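Local coordinates for putative fimbrial associated sortase-like protein (Corynebacterium diphtheriae, PDB 6BWE) that probably acts as a class C sortase, a cysteine transpeptidase that links pilin subunits into pili on the bacterial surface, at residues Val41-Pro45 and Leu108-Ala112. The protein carries 2 engineered substitutions. Residues are numbered along the deposited sequence; the frame is centred on the assembly and turned at random.
Sequences VVGFP and LYGSA
Pro45 lays its ring against Leu108, the two side chains crossing at a slant: CG of Pro45 lies 3.6 Å from CG of Leu108, and CB and CG of the ring also touch the CD2 methyl. A proline serves well here, being compact, apolar and stiff. Leu108 meets it with CG and one methyl branch; with CG anti to the backbone N (chi1 -164°), the branch is carried to the Pro45 ring. Further round the ring, CD of Pro45 lies 3.7 Å from O of Gly110. That same carbonyl is approached by a branch of Val41, whose CG1 comes to 3.4 Å from O of Gly110 and goes on to pack along the Ser111-Ala112 peptide. One water settles the polar atom, donating to O of Gly110 at 2.7 Å and accepting a weak bond from N of Gly43.

The surface being gripped is a type II beta turn from Leu108 to Ser111. Gly110 fits its third position, where a positive phi (102°) would press a beta carbon against the preceding carbonyl oxygen. Ser111 locks the turn twice through O of Leu108: its N donates at 3.1 Å, and its OG donates at 2.6 Å within the carbonyl plane. OG in turn accepts from N of Val123, tying the turn to strand 123-125. Tyr109 turns away, and its hydroxyl bonds to O of Ser40 of the second subunit.

Apolar packing and a single bridging water thus join the loop after helix 24-39 to a turn of the sortase domain held by two bonds to one carbonyl oxygen. Class C sortases carry their lid in this N-terminal region. The chemistry implies a largely apolar contact in which the carbonyl oxygen of Gly110, faced by Val41 and Pro45 carbons, is satisfied by water.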
loop_
_atom_site.group_PDB
_atom_site.type_symbol
_atom_site.label_atom_id
_atom_site.label_comp_id
_atom_site.label_asym_id
_atom_site.label_seq_id
_atom_site.Cartn_x
_atom_site.Cartn_y
_atom_site.Cartn_z
ATOM N N VAL A 41 1.934 5.868 1.469
ATOM C CA VAL A 41 0.865 5.005 1.032
ATOM C C VAL A 41 1.007 4.838 -0.473
ATOM O O VAL A 41 0.759 5.756 -1.242
ATOM C CB VAL A 41 -0.529 5.610 1.334
ATOM C CG1 VAL A 41 -1.647 4.701 0.790
ATOM C CG2 VAL A 41 -0.672 5.810 2.848
ATOM N N VAL A 42 1.376 3.658 -0.899
ATOM C CA VAL A 42 1.625 3.517 -2.331
ATOM C C VAL A 42 0.672 2.558 -3.028
ATOM O O VAL A 42 0.528 2.626 -4.249
ATOM C CB VAL A 42 3.107 3.237 -2.620
ATOM C CG1 VAL A 42 3.937 4.484 -2.276
ATOM C CG2 VAL A 42 3.585 2.042 -1.826
ATOM N N GLY A 43 -0.020 1.695 -2.332
ATOM C CA GLY A 43 -1.078 0.998 -3.059
ATOM C C GLY A 43 -2.493 1.511 -2.802
ATOM O O GLY A 43 -2.774 2.713 -2.595
ATOM N N PHE A 44 -3.389 0.554 -2.879
ATOM C CA PHE A 44 -4.716 0.713 -2.345
ATOM C C PHE A 44 -5.054 -0.588 -1.652
ATOM O O PHE A 44 -4.420 -1.607 -1.917
ATOM C CB PHE A 44 -5.698 1.051 -3.448
ATOM C CG PHE A 44 -5.761 0.044 -4.566
ATOM C CD1 PHE A 44 -6.691 -0.974 -4.548
ATOM C CD2 PHE A 44 -4.912 0.142 -5.647
ATOM C CE1 PHE A 44 -6.762 -1.882 -5.590
ATOM C CE2 PHE A 44 -4.988 -0.766 -6.715
ATOM C CZ PHE A 44 -5.911 -1.786 -6.675
ATOM N N PRO A 45 -6.052 -0.567 -0.773
ATOM C CA PRO A 45 -6.460 -1.789 -0.093
ATOM C C PRO A 45 -7.173 -2.797 -0.992
ATOM O O PRO A 45 -8.179 -2.468 -1.581
ATOM C CB PRO A 45 -7.392 -1.291 1.030
ATOM C CG PRO A 45 -7.350 0.191 0.975
ATOM C CD PRO A 45 -6.866 0.588 -0.376
ATOM N N LEU A 108 -10.119 3.012 5.867
ATOM C CA LEU A 108 -9.452 1.795 5.444
ATOM C C LEU A 108 -7.935 1.969 5.406
ATOM O O LEU A 108 -7.393 2.662 4.540
ATOM C CB LEU A 108 -10.003 1.337 4.096
ATOM C CG LEU A 108 -9.743 -0.073 3.602
ATOM C CD1 LEU A 108 -9.990 -1.153 4.650
ATOM C CD2 LEU A 108 -10.607 -0.320 2.380
ATOM N N TYR A 109 -7.265 1.356 6.372
ATOM C CA TYR A 109 -5.835 1.318 6.436
ATOM C C TYR A 109 -5.264 0.821 5.088
ATOM O O TYR A 109 -5.759 -0.166 4.514
ATOM C CB TYR A 109 -5.376 0.389 7.588
ATOM C CG TYR A 109 -3.861 0.303 7.600
ATOM C CD1 TYR A 109 -3.086 1.396 7.979
ATOM C CD2 TYR A 109 -3.219 -0.851 7.152
ATOM C CE1 TYR A 109 -1.684 1.324 7.939
ATOM C CE2 TYR A 109 -1.852 -0.931 7.102
ATOM C CZ TYR A 109 -1.088 0.151 7.470
ATOM O OH TYR A 109 0.275 -0.001 7.380
ATOM N N GLY A 110 -4.260 1.515 4.588
ATOM C CA GLY A 110 -3.707 1.236 3.262
ATOM C C GLY A 110 -4.157 2.206 2.194
ATOM O O GLY A 110 -3.734 2.082 1.029
ATOM N N SER A 111 -5.063 3.115 2.567
ATOM C CA SER A 111 -5.453 4.239 1.742
ATOM C C SER A 111 -5.000 5.502 2.472
ATOM O O SER A 111 -4.747 5.472 3.676
ATOM C CB SER A 111 -6.964 4.253 1.468
ATOM O OG SER A 111 -7.728 4.506 2.670
ATOM N N ALA A 112 -4.876 6.604 1.731
ATOM C CA ALA A 112 -4.430 7.874 2.304
ATOM C C ALA A 112 -5.435 8.363 3.354
ATOM O O ALA A 112 -6.644 8.115 3.266
ATOM C CB ALA A 112 -4.284 8.937 1.227
HETATM O O HOH W 1 -1.622 0.599 0.369
#